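Local coordinates for lipoprotein signal peptidase (Staphylococcus aureus, PDB 6RYO) that cleaves signal peptides from bacterial membrane prolipoproteins as an aspartyl protease embedded in the cell membrane, at residues A[125-130]-A[161-166]; A[140-145]-A[155-160]. All coordinates share one frame; numbering follows the deposited sequence.

Contact 1: A[125-130]-A[161-166]; sequences AGALGN and SSLTIG. With OLC ((2R)-2,3-dihydroxypropyl (9Z)-octadec-9-enoate), chain B; OLC ((2R)-2,3-dihydroxypropyl (9Z)-octadec-9-enoate), chain C.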
ATOM      1  N   ALA A 125       0.247  -3.241   5.946  1.00 17.47           N
ATOM      2  CA  ALA A 125       1.560  -2.898   5.405  1.00 14.93           C
ATOM      3  C   ALA A 125       1.452  -1.841   4.313  1.00 18.56           C
ATOM      4  O   ALA A 125       2.270  -0.916   4.252  1.00 18.20           O
ATOM      5  CB  ALA A 125       2.249  -4.153   4.867  1.00 17.12           C
ATOM      6  N   GLY A 126       0.450  -1.965   3.437  1.00 18.88           N
ATOM      7  CA  GLY A 126       0.287  -0.987   2.375  1.00 11.09           C
ATOM      8  C   GLY A 126      -0.056   0.401   2.882  1.00 14.06           C
ATOM      9  O   GLY A 126       0.317   1.401   2.262  1.00 19.25           O
ATOM     10  N   ALA A 127      -0.771   0.486   4.007  1.00 15.92           N
ATOM     11  CA  ALA A 127      -1.084   1.787   4.590  1.00 16.54           C
ATOM     12  C   ALA A 127       0.120   2.378   5.313  1.00 22.70           C
ATOM     13  O   ALA A 127       0.360   3.589   5.238  1.00 26.78           O
ATOM     14  CB  ALA A 127      -2.267   1.663   5.548  1.00 13.76           C
ATOM     15  N   LEU A 128       0.879   1.538   6.023  1.00 24.42           N
ATOM     16  CA  LEU A 128       2.046   2.017   6.762  1.00 18.55           C
ATOM     17  C   LEU A 128       3.145   2.501   5.820  1.00 22.66           C
ATOM     18  O   LEU A 128       3.825   3.494   6.109  1.00 28.65           O
ATOM     19  CB  LEU A 128       2.570   0.910   7.680  1.00 17.75           C
ATOM     20  CG  LEU A 128       3.757   1.261   8.580  1.00 16.24           C
ATOM     21  CD1 LEU A 128       3.481   2.536   9.369  1.00 14.39           C
ATOM     22  CD2 LEU A 128       4.058   0.104   9.519  1.00 10.83           C
ATOM     23  N   GLY A 129       3.343   1.802   4.696  1.00 14.60           N
ATOM     24  CA  GLY A 129       4.375   2.206   3.752  1.00  5.51           C
ATOM     25  C   GLY A 129       4.170   3.616   3.231  1.00 11.50           C
ATOM     26  O   GLY A 129       5.111   4.414   3.174  1.00 17.14           O
ATOM     27  N   ASN A 130       2.934   3.941   2.834  1.00 13.02           N
ATOM     28  CA  ASN A 130       2.627   5.311   2.434  1.00 16.26           C
ATOM     29  C   ASN A 130       2.656   6.259   3.626  1.00 23.72           C
ATOM     30  O   ASN A 130       2.998   7.437   3.475  1.00 28.95           O
ATOM     31  CB  ASN A 130       1.262   5.370   1.746  1.00 15.97           C
ATOM     32  CG  ASN A 130       1.304   4.865   0.318  1.00 19.70           C
ATOM     33  OD1 ASN A 130       2.340   4.928  -0.342  1.00 19.48           O
ATOM     34  ND2 ASN A 130       0.175   4.356  -0.166  1.00 21.72           N
ATOM     35  N   SER A 161       0.006  -1.317  -4.126  1.00 15.02           N
ATOM     36  CA  SER A 161      -0.264  -2.666  -4.617  1.00 12.11           C
ATOM     37  C   SER A 161      -0.708  -3.592  -3.492  1.00 17.87           C
ATOM     38  O   SER A 161      -1.659  -4.366  -3.658  1.00 24.49           O
ATOM     39  CB  SER A 161       0.976  -3.224  -5.309  1.00 15.41           C
ATOM     40  OG  SER A 161       1.452  -2.327  -6.296  1.00 20.46           O
ATOM     41  N   SER A 162      -0.022  -3.537  -2.348  1.00 20.17           N
ATOM     42  CA  SER A 162      -0.395  -4.379  -1.217  1.00 18.59           C
ATOM     43  C   SER A 162      -1.803  -4.057  -0.728  1.00 24.83           C
ATOM     44  O   SER A 162      -2.569  -4.961  -0.374  1.00 27.54           O
ATOM     45  CB  SER A 162       0.622  -4.212  -0.090  1.00 15.59           C
ATOM     46  OG  SER A 162       0.246  -4.954   1.057  1.00 19.52           O
ATOM     47  N   LEU A 163      -2.157  -2.770  -0.698  1.00 27.54           N
ATOM     48  CA  LEU A 163      -3.507  -2.375  -0.310  1.00 22.92           C
ATOM     49  C   LEU A 163      -4.543  -2.937  -1.277  1.00 26.46           C
ATOM     50  O   LEU A 163      -5.545  -3.525  -0.860  1.00 31.74           O
ATOM     51  CB  LEU A 163      -3.605  -0.851  -0.238  1.00 18.73           C
ATOM     52  CG  LEU A 163      -2.941  -0.170   0.961  1.00 17.31           C
ATOM     53  CD1 LEU A 163      -2.709   1.305   0.688  1.00 20.19           C
ATOM     54  CD2 LEU A 163      -3.796  -0.341   2.200  1.00 21.60           C
ATOM     55  N   THR A 164      -4.310  -2.769  -2.582  1.00 22.23           N
ATOM     56  CA  THR A 164      -5.266  -3.256  -3.573  1.00 22.03           C
ATOM     57  C   THR A 164      -5.429  -4.769  -3.492  1.00 25.64           C
ATOM     58  O   THR A 164      -6.552  -5.282  -3.547  1.00 33.53           O
ATOM     59  CB  THR A 164      -4.825  -2.838  -4.976  1.00 22.02           C
ATOM     60  OG1 THR A 164      -4.870  -1.410  -5.085  1.00 18.44           O
ATOM     61  CG2 THR A 164      -5.730  -3.461  -6.032  1.00 22.63           C
ATOM     62  N   ILE A 165      -4.319  -5.500  -3.359  1.00 24.06           N
ATOM     63  CA  ILE A 165      -4.395  -6.954  -3.234  1.00 22.75           C
ATOM     64  C   ILE A 165      -5.137  -7.339  -1.961  1.00 21.50           C
ATOM     65  O   ILE A 165      -5.971  -8.254  -1.962  1.00 26.67           O
ATOM     66  CB  ILE A 165      -2.984  -7.572  -3.274  1.00 28.41           C
ATOM     67  CG1 ILE A 165      -2.324  -7.317  -4.630  1.00 29.63           C
ATOM     68  CG2 ILE A 165      -3.047  -9.065  -2.980  1.00 31.14           C
ATOM     69  CD1 ILE A 165      -0.893  -7.800  -4.702  1.00 33.13           C
ATOM     70  N   GLY A 166      -4.843  -6.653  -0.853  1.00 17.90           N
ATOM     71  CA  GLY A 166      -5.564  -6.906   0.383  1.00 20.80           C
ATOM     72  C   GLY A 166      -7.053  -6.646   0.271  1.00 23.95           C
ATOM     73  O   GLY A 166      -7.855  -7.325   0.914  1.00 27.88           O
TER
HETATM   74  C10 OLC B 101       0.448  -5.689  -8.801  1.00 46.62           C
HETATM   75  C9  OLC B 101      -0.664  -5.505  -8.122  1.00 45.97           C
HETATM   76  C11 OLC B 101       0.446  -5.568 -10.323  1.00 44.72           C
HETATM   77  C8  OLC B 101      -1.959  -5.170  -8.859  1.00 42.96           C
HETATM   78  C24 OLC B 101      -1.750   6.713  -7.266  1.00 45.38           C
HETATM   79  C12 OLC B 101       1.801  -5.042 -10.792  1.00 38.69           C
HETATM   80  C7  OLC B 101      -2.725  -4.089  -8.101  1.00 33.91           C
HETATM   81  C13 OLC B 101       1.584  -3.887 -11.766  1.00 30.08           C
HETATM   82  C6  OLC B 101      -2.346  -2.716  -8.653  1.00 25.49           C
HETATM   83  C14 OLC B 101       2.646  -3.955 -12.861  1.00 28.12           C
HETATM   84  C5  OLC B 101      -3.159  -1.650  -7.926  1.00 22.19           C
HETATM   85  C4  OLC B 101      -2.695  -0.259  -8.348  1.00 23.70           C
HETATM   86  C3  OLC B 101      -3.210   0.759  -7.333  1.00 24.00           C
HETATM   87  C2  OLC B 101      -3.392   2.110  -8.018  1.00 29.62           C
HETATM   88  C21 OLC B 101      -3.730   5.464  -6.382  1.00 34.61           C
HETATM   89  C1  OLC B 101      -3.571   3.197  -6.963  1.00 35.95           C
HETATM   90  C22 OLC B 101      -2.604   6.433  -6.033  1.00 38.39           C
HETATM   91  O19 OLC B 101      -3.997   2.926  -5.891  1.00 45.27           O
HETATM   92  O25 OLC B 101      -1.364   8.060  -7.263  1.00 49.31           O
HETATM   93  O23 OLC B 101      -3.147   7.636  -5.575  1.00 37.94           O
HETATM   94  O20 OLC B 101      -3.221   4.514  -7.270  1.00 34.45           O
HETATM   95  C18 OLC C 201       4.774  -4.963  -8.149  1.00 49.09           C
HETATM   96  C10 OLC C 201       1.545  -8.800  -1.725  1.00 56.68           C
HETATM   97  C9  OLC C 201       1.498 -10.083  -1.427  1.00 59.77           C
HETATM   98  C17 OLC C 201       3.529  -5.043  -7.270  1.00 48.44           C
HETATM   99  C11 OLC C 201       2.827  -8.001  -1.503  1.00 49.32           C
HETATM  100  C8  OLC C 201       2.725 -10.791  -0.854  1.00 56.50           C
HETATM  101  C24 OLC C 201      -0.222 -21.544   3.478  1.00 72.23           C
HETATM  102  C16 OLC C 201       3.300  -6.499  -6.876  1.00 51.78           C
HETATM  103  C12 OLC C 201       2.777  -6.718  -2.329  1.00 40.61           C
HETATM  104  C7  OLC C 201       2.598 -12.301  -1.058  1.00 53.81           C
HETATM  105  C15 OLC C 201       4.316  -6.880  -5.803  1.00 54.72           C
HETATM  106  C13 OLC C 201       2.848  -7.083  -3.808  1.00 43.69           C
HETATM  107  C6  OLC C 201       1.485 -12.862  -0.174  1.00 50.11           C
HETATM  108  C14 OLC C 201       3.919  -6.229  -4.482  1.00 50.34           C
HETATM  109  C5  OLC C 201       2.077 -13.412   1.122  1.00 50.29           C
HETATM  110  C4  OLC C 201       2.354 -14.908   0.977  1.00 50.27           C
HETATM  111  C3  OLC C 201       1.390 -15.691   1.865  1.00 52.38           C
HETATM  112  C2  OLC C 201       2.170 -16.715   2.690  1.00 57.57           C
HETATM  113  C21 OLC C 201       1.515 -19.767   3.277  1.00 70.11           C
HETATM  114  C1  OLC C 201       1.206 -17.473   3.599  1.00 63.76           C
HETATM  115  C22 OLC C 201       1.093 -21.016   4.046  1.00 74.07           C
HETATM  116  O19 OLC C 201       0.131 -17.031   3.823  1.00 66.43           O
HETATM  117  O25 OLC C 201      -0.822 -22.390   4.419  1.00 69.87           O
HETATM  118  O23 OLC C 201       2.087 -21.995   3.931  1.00 78.00           O
HETATM  119  O20 OLC C 201       1.591 -18.693   4.168  1.00 66.06           O

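Contact 2: A[140-145]-A[155-160]; sequences VVDFID and IFNIAD. With OLC ((2R)-2,3-dihydroxypropyl (9Z)-octadec-9-enoate), chain B; OLC ((2R)-2,3-dihydroxypropyl (9Z)-octadec-9-enoate), chain C.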
ATOM      1  N   VAL A 140       4.405  11.244  -1.356  1.00 22.51           N
ATOM      2  CA  VAL A 140       4.491   9.803  -1.551  1.00 19.57           C
ATOM      3  C   VAL A 140       5.219   9.543  -2.860  1.00 22.61           C
ATOM      4  O   VAL A 140       4.876  10.133  -3.891  1.00 21.12           O
ATOM      5  CB  VAL A 140       3.100   9.139  -1.562  1.00 20.32           C
ATOM      6  CG1 VAL A 140       3.213   7.673  -1.943  1.00 21.79           C
ATOM      7  CG2 VAL A 140       2.432   9.275  -0.204  1.00 18.24           C
ATOM      8  N   VAL A 141       6.217   8.665  -2.822  1.00 22.45           N
ATOM      9  CA  VAL A 141       6.980   8.315  -4.017  1.00 19.57           C
ATOM     10  C   VAL A 141       6.171   7.328  -4.848  1.00 17.47           C
ATOM     11  O   VAL A 141       5.820   6.243  -4.374  1.00 19.28           O
ATOM     12  CB  VAL A 141       8.352   7.733  -3.651  1.00 23.46           C
ATOM     13  CG1 VAL A 141       9.031   7.138  -4.885  1.00 19.74           C
ATOM     14  CG2 VAL A 141       9.222   8.804  -3.026  1.00 26.02           C
ATOM     15  N   ASP A 142       5.869   7.706  -6.086  1.00 21.10           N
ATOM     16  CA  ASP A 142       5.170   6.849  -7.032  1.00 24.04           C
ATOM     17  C   ASP A 142       6.066   6.611  -8.237  1.00 23.70           C
ATOM     18  O   ASP A 142       6.603   7.565  -8.810  1.00 25.64           O
ATOM     19  CB  ASP A 142       3.849   7.477  -7.472  1.00 22.86           C
ATOM     20  CG  ASP A 142       2.816   7.495  -6.369  1.00 25.67           C
ATOM     21  OD1 ASP A 142       2.850   6.598  -5.499  1.00 31.07           O
ATOM     22  OD2 ASP A 142       1.959   8.403  -6.378  1.00 28.58           O
ATOM     23  N   PHE A 143       6.231   5.342  -8.618  1.00 21.14           N
ATOM     24  CA  PHE A 143       7.111   5.010  -9.737  1.00 20.17           C
ATOM     25  C   PHE A 143       6.559   3.980 -10.712  1.00 21.89           C
ATOM     26  O   PHE A 143       7.102   3.871 -11.817  1.00 23.88           O
ATOM     27  CB  PHE A 143       8.469   4.518  -9.219  1.00 21.69           C
ATOM     28  CG  PHE A 143       8.372   3.359  -8.266  1.00 22.33           C
ATOM     29  CD1 PHE A 143       8.201   3.572  -6.907  1.00 20.21           C
ATOM     30  CD2 PHE A 143       8.460   2.057  -8.728  1.00 24.30           C
ATOM     31  CE1 PHE A 143       8.113   2.509  -6.029  1.00 14.93           C
ATOM     32  CE2 PHE A 143       8.374   0.988  -7.852  1.00 18.75           C
ATOM     33  CZ  PHE A 143       8.200   1.217  -6.502  1.00 18.97           C
ATOM     34  N   ILE A 144       5.516   3.226 -10.376  1.00 23.35           N
ATOM     35  CA  ILE A 144       5.015   2.183 -11.267  1.00 20.16           C
ATOM     36  C   ILE A 144       4.071   2.811 -12.284  1.00 25.21           C
ATOM     37  O   ILE A 144       3.021   3.354 -11.924  1.00 27.92           O
ATOM     38  CB  ILE A 144       4.319   1.064 -10.482  1.00 14.74           C
ATOM     39  CG1 ILE A 144       5.325   0.342  -9.582  1.00  6.69           C
ATOM     40  CG2 ILE A 144       3.658   0.082 -11.430  1.00 17.70           C
ATOM     41  CD1 ILE A 144       4.725  -0.797  -8.785  1.00  6.56           C
ATOM     42  N   ASP A 145       4.438   2.722 -13.562  1.00 28.90           N
ATOM     43  CA  ASP A 145       3.710   3.356 -14.656  1.00 33.27           C
ATOM     44  C   ASP A 145       3.444   2.304 -15.723  1.00 36.22           C
ATOM     45  O   ASP A 145       4.361   1.907 -16.448  1.00 33.72           O
ATOM     46  CB  ASP A 145       4.508   4.530 -15.228  1.00 38.97           C
ATOM     47  CG  ASP A 145       3.754   5.282 -16.308  1.00 48.22           C
ATOM     48  OD1 ASP A 145       2.548   5.018 -16.503  1.00 52.06           O
ATOM     49  OD2 ASP A 145       4.372   6.146 -16.966  1.00 50.13           O
ATOM     50  N   ILE A 155       0.228   6.785 -11.470  1.00 17.46           N
ATOM     51  CA  ILE A 155       1.470   6.125 -11.086  1.00 17.15           C
ATOM     52  C   ILE A 155       1.377   5.738  -9.615  1.00 17.83           C
ATOM     53  O   ILE A 155       1.123   6.586  -8.752  1.00 21.55           O
ATOM     54  CB  ILE A 155       2.675   7.037 -11.352  1.00 20.18           C
ATOM     55  CG1 ILE A 155       2.639   7.558 -12.791  1.00 20.57           C
ATOM     56  CG2 ILE A 155       3.977   6.298 -11.096  1.00 24.79           C
ATOM     57  CD1 ILE A 155       3.714   8.576 -13.109  1.00 19.53           C
ATOM     58  N   PHE A 156       1.574   4.455  -9.324  1.00 16.39           N
ATOM     59  CA  PHE A 156       1.454   3.939  -7.965  1.00 17.18           C
ATOM     60  C   PHE A 156       2.752   3.245  -7.548  1.00 21.58           C
ATOM     61  O   PHE A 156       3.765   3.303  -8.251  1.00 24.17           O
ATOM     62  CB  PHE A 156       0.246   3.006  -7.843  1.00 23.05           C
ATOM     63  CG  PHE A 156       0.302   1.809  -8.751  1.00 24.66           C
ATOM     64  CD1 PHE A 156      -0.124   1.898 -10.066  1.00 21.40           C
ATOM     65  CD2 PHE A 156       0.759   0.588  -8.282  1.00 25.11           C
ATOM     66  CE1 PHE A 156      -0.082   0.797 -10.900  1.00 20.83           C
ATOM     67  CE2 PHE A 156       0.802  -0.517  -9.110  1.00 24.72           C
ATOM     68  CZ  PHE A 156       0.377  -0.412 -10.420  1.00 22.65           C
ATOM     69  N   ASN A 157       2.717   2.590  -6.388  1.00 19.35           N
ATOM     70  CA  ASN A 157       3.908   1.992  -5.798  1.00 21.28           C
ATOM     71  C   ASN A 157       3.532   0.655  -5.165  1.00 22.95           C
ATOM     72  O   ASN A 157       2.420   0.148  -5.341  1.00 23.39           O
ATOM     73  CB  ASN A 157       4.543   2.959  -4.790  1.00 20.96           C
ATOM     74  CG  ASN A 157       3.540   3.500  -3.786  1.00 20.52           C
ATOM     75  OD1 ASN A 157       2.653   2.783  -3.326  1.00 20.37           O
ATOM     76  ND2 ASN A 157       3.673   4.778  -3.449  1.00 22.06           N
ATOM     77  N   ILE A 158       4.481   0.077  -4.425  1.00 21.16           N
ATOM     78  CA  ILE A 158       4.254  -1.217  -3.787  1.00 17.20           C
ATOM     79  C   ILE A 158       3.211  -1.100  -2.682  1.00 17.32           C
ATOM     80  O   ILE A 158       2.353  -1.978  -2.526  1.00 22.04           O
ATOM     81  CB  ILE A 158       5.583  -1.785  -3.257  1.00 15.68           C
ATOM     82  CG1 ILE A 158       6.594  -1.930  -4.397  1.00 18.00           C
ATOM     83  CG2 ILE A 158       5.356  -3.119  -2.576  1.00 12.04           C
ATOM     84  CD1 ILE A 158       6.181  -2.932  -5.454  1.00 22.46           C
ATOM     85  N   ALA A 159       3.266  -0.020  -1.896  1.00 16.32           N
ATOM     86  CA  ALA A 159       2.289   0.174  -0.827  1.00 17.73           C
ATOM     87  C   ALA A 159       0.870   0.234  -1.379  1.00 25.09           C
ATOM     88  O   ALA A 159      -0.067  -0.292  -0.765  1.00 34.93           O
ATOM     89  CB  ALA A 159       2.613   1.444  -0.041  1.00 18.39           C
ATOM     90  N   ASP A 160       0.691   0.872  -2.538  1.00 19.05           N
ATOM     91  CA  ASP A 160      -0.614   0.857  -3.192  1.00 16.77           C
ATOM     92  C   ASP A 160      -0.982  -0.550  -3.653  1.00 19.23           C
ATOM     93  O   ASP A 160      -2.152  -0.947  -3.583  1.00 22.28           O
ATOM     94  CB  ASP A 160      -0.622   1.829  -4.372  1.00 14.70           C
ATOM     95  CG  ASP A 160      -0.384   3.263  -3.949  1.00 19.34           C
ATOM     96  OD1 ASP A 160      -0.852   3.651  -2.858  1.00 21.49           O
ATOM     97  OD2 ASP A 160       0.276   4.007  -4.707  1.00 23.85           O
TER
HETATM   98  C10 OLC B 101       0.448  -5.689  -8.801  1.00 46.62           C
HETATM   99  C9  OLC B 101      -0.664  -5.505  -8.122  1.00 45.97           C
HETATM  100  C11 OLC B 101       0.446  -5.568 -10.323  1.00 44.72           C
HETATM  101  C8  OLC B 101      -1.959  -5.170  -8.859  1.00 42.96           C
HETATM  102  C24 OLC B 101      -1.750   6.713  -7.266  1.00 45.38           C
HETATM  103  C12 OLC B 101       1.801  -5.042 -10.792  1.00 38.69           C
HETATM  104  C7  OLC B 101      -2.725  -4.089  -8.101  1.00 33.91           C
HETATM  105  C13 OLC B 101       1.584  -3.887 -11.766  1.00 30.08           C
HETATM  106  C6  OLC B 101      -2.346  -2.716  -8.653  1.00 25.49           C
HETATM  107  C14 OLC B 101       2.646  -3.955 -12.861  1.00 28.12           C
HETATM  108  C5  OLC B 101      -3.159  -1.650  -7.926  1.00 22.19           C
HETATM  109  C4  OLC B 101      -2.695  -0.259  -8.348  1.00 23.70           C
HETATM  110  C3  OLC B 101      -3.210   0.759  -7.333  1.00 24.00           C
HETATM  111  C2  OLC B 101      -3.392   2.110  -8.018  1.00 29.62           C
HETATM  112  C21 OLC B 101      -3.730   5.464  -6.382  1.00 34.61           C
HETATM  113  C1  OLC B 101      -3.571   3.197  -6.963  1.00 35.95           C
HETATM  114  C22 OLC B 101      -2.604   6.433  -6.033  1.00 38.39           C
HETATM  115  O19 OLC B 101      -3.997   2.926  -5.891  1.00 45.27           O
HETATM  116  O25 OLC B 101      -1.364   8.060  -7.263  1.00 49.31           O
HETATM  117  O23 OLC B 101      -3.147   7.636  -5.575  1.00 37.94           O
HETATM  118  O20 OLC B 101      -3.221   4.514  -7.270  1.00 34.45           O
HETATM  119  C18 OLC C 201       4.774  -4.963  -8.149  1.00 49.09           C
HETATM  120  C10 OLC C 201       1.545  -8.800  -1.725  1.00 56.68           C
HETATM  121  C9  OLC C 201       1.498 -10.083  -1.427  1.00 59.77           C
HETATM  122  C17 OLC C 201       3.529  -5.043  -7.270  1.00 48.44           C
HETATM  123  C11 OLC C 201       2.827  -8.001  -1.503  1.00 49.32           C
HETATM  124  C8  OLC C 201       2.725 -10.791  -0.854  1.00 56.50           C
HETATM  125  C24 OLC C 201      -0.222 -21.544   3.478  1.00 72.23           C
HETATM  126  C16 OLC C 201       3.300  -6.499  -6.876  1.00 51.78           C
HETATM  127  C12 OLC C 201       2.777  -6.718  -2.329  1.00 40.61           C
HETATM  128  C7  OLC C 201       2.598 -12.301  -1.058  1.00 53.81           C
HETATM  129  C15 OLC C 201       4.316  -6.880  -5.803  1.00 54.72           C
HETATM  130  C13 OLC C 201       2.848  -7.083  -3.808  1.00 43.69           C
HETATM  131  C6  OLC C 201       1.485 -12.862  -0.174  1.00 50.11           C
HETATM  132  C14 OLC C 201       3.919  -6.229  -4.482  1.00 50.34           C
HETATM  133  C5  OLC C 201       2.077 -13.412   1.122  1.00 50.29           C
HETATM  134  C4  OLC C 201       2.354 -14.908   0.977  1.00 50.27           C
HETATM  135  C3  OLC C 201       1.390 -15.691   1.865  1.00 52.38           C
HETATM  136  C2  OLC C 201       2.170 -16.715   2.690  1.00 57.57           C
HETATM  137  C21 OLC C 201       1.515 -19.767   3.277  1.00 70.11           C
HETATM  138  C1  OLC C 201       1.206 -17.473   3.599  1.00 63.76           C
HETATM  139  C22 OLC C 201       1.093 -21.016   4.046  1.00 74.07           C
HETATM  140  O19 OLC C 201       0.131 -17.031   3.823  1.00 66.43           O
HETATM  141  O25 OLC C 201      -0.822 -22.390   4.419  1.00 69.87           O
HETATM  142  O23 OLC C 201       2.087 -21.995   3.931  1.00 78.00           O
HETATM  143  O20 OLC C 201       1.591 -18.693   4.168  1.00 66.06           O

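Contact 1: A[125-130]-A[161-166]
Leu-163 presses its branched end onto the bare backbone of Gly-126, and most of the surface buried between 125-130 and 161-166 comes from this pair. Their CA atoms are 4.9 Å apart, and the short helical segments approach to 8.0 Å between axes, running nearly antiparallel at 157°. The CG of Leu-163 lies 3.5 Å from the carbonyl carbon of Gly-126, with the two methyls spread along the peptide link that follows: CD1 is 3.4 Å from Gly-126 O, whereas CD2 is 3.6 Å from Ala-127 N and also meets the Ala-127 methyl. With CG opposite its own carbonyl carbon (chi1 -74°), the leucine branch swings across to the facing helix although its CB does not point straight at it.

Ser-162, the preceding residue, faces the same glycine, its CB 4.1 Å from Gly-126 CA. No hydrogen bond joins the two segments. Ser-162 OG comes within 3.8 Å of Gly-126 N without bonding to it; the hydroxyl, set opposite its backbone N (chi1 176°), is satisfied instead by Leu-122 O, one turn before Gly-126 on helix 114-137. Asn-130 only brushes the pair, ND2 to Leu-163 CD1 at 4.3 Å; its OD1 accepts from Lys-49, while ND2 is hydrogen-bonded to Asp-160 and to the backbone of the bound peptide.

Lipid covers another side of 161-166: Thr-164 packs on the chain B monoolein tail, Ile-165 on the chain C tail, and Ser-161 touches both. Ala-127 and Leu-163 also pack on a modified side chain of the bound peptide. The arrangement is a near-antiparallel pairing of helices predicted to span the membrane, brought close by a glycine and small neighbours, at the edge of the peptide site of this A8-family protease.

Contact 2: A[140-145]-A[155-160]
Asn-157 ND2 donates an almost straight hydrogen bond to Val-141 O (2.8 Å, 173° at the hydrogen), the acceptor lying close to the amide plane. Phe-156 O is gripped twice: Ile-144 N approaches at 2.8 Å, nearly end-on to the carbonyl, and Phe-143 N comes from above the carbonyl plane, off the lone pairs, at 3.2 Å. Phe-156 N returns a 3.2 Å bond to a lone pair of Ile-144 O. Two strand residues facing one partner make a classic beta bulge, here joining strand 140-146 to the lead-in of helix 158-174. That helix opens with a capping box, in which Asp-160 N bonds Asn-157 OD1 at 2.8 Å and Asp-160 OD2 in turn accepts from Asn-157 N. A chi1 of 50° tucks the Asn-157 amide between its own backbone N and carbonyl carbon, where it can serve both cap and strand.

Asp-142 and Asp-160, the predicted catalytic pair, bring OD1 and OD2 respectively to 3.7 Å, and each of these oxygens hydrogen-bonds to a polar side chain of the bound peptide. Farther out, the CG2 branch of Ile-155 lies against Ile-144 O and Phe-143 N. Ile-144 CG2 makes a CH-pi contact 3.8 Å from the Phe-156 ring centroid, while a chain B monoolein tail carbon lies over the opposite face. The Phe-143 ring meets Asn-157 CB obliquely through CE1, at 3.8 Å, and touches Ile-158 through CZ.

In the fold
Helix 158-174 serves both contacts, whose centres are 11 Å apart: its first turn and the residues leading into it meet strand 140-146 in contact 2, and the next turns lie against helix 114-137 in contact 1. Asn-130 couples them. Its ND2 lies 3.0 Å from OD1 of the predicted catalytic Asp-160, a probable hydrogen bond, and its OD1 packs 3.3 Å from Val-140 CG1 on the strand. Close by, Gly-126 O sits 3.3 Å from Ala-159 CB. The bound peptide touches residues of both contacts, which places them at its binding site. Both contacts also adjoin the same two monoolein molecules.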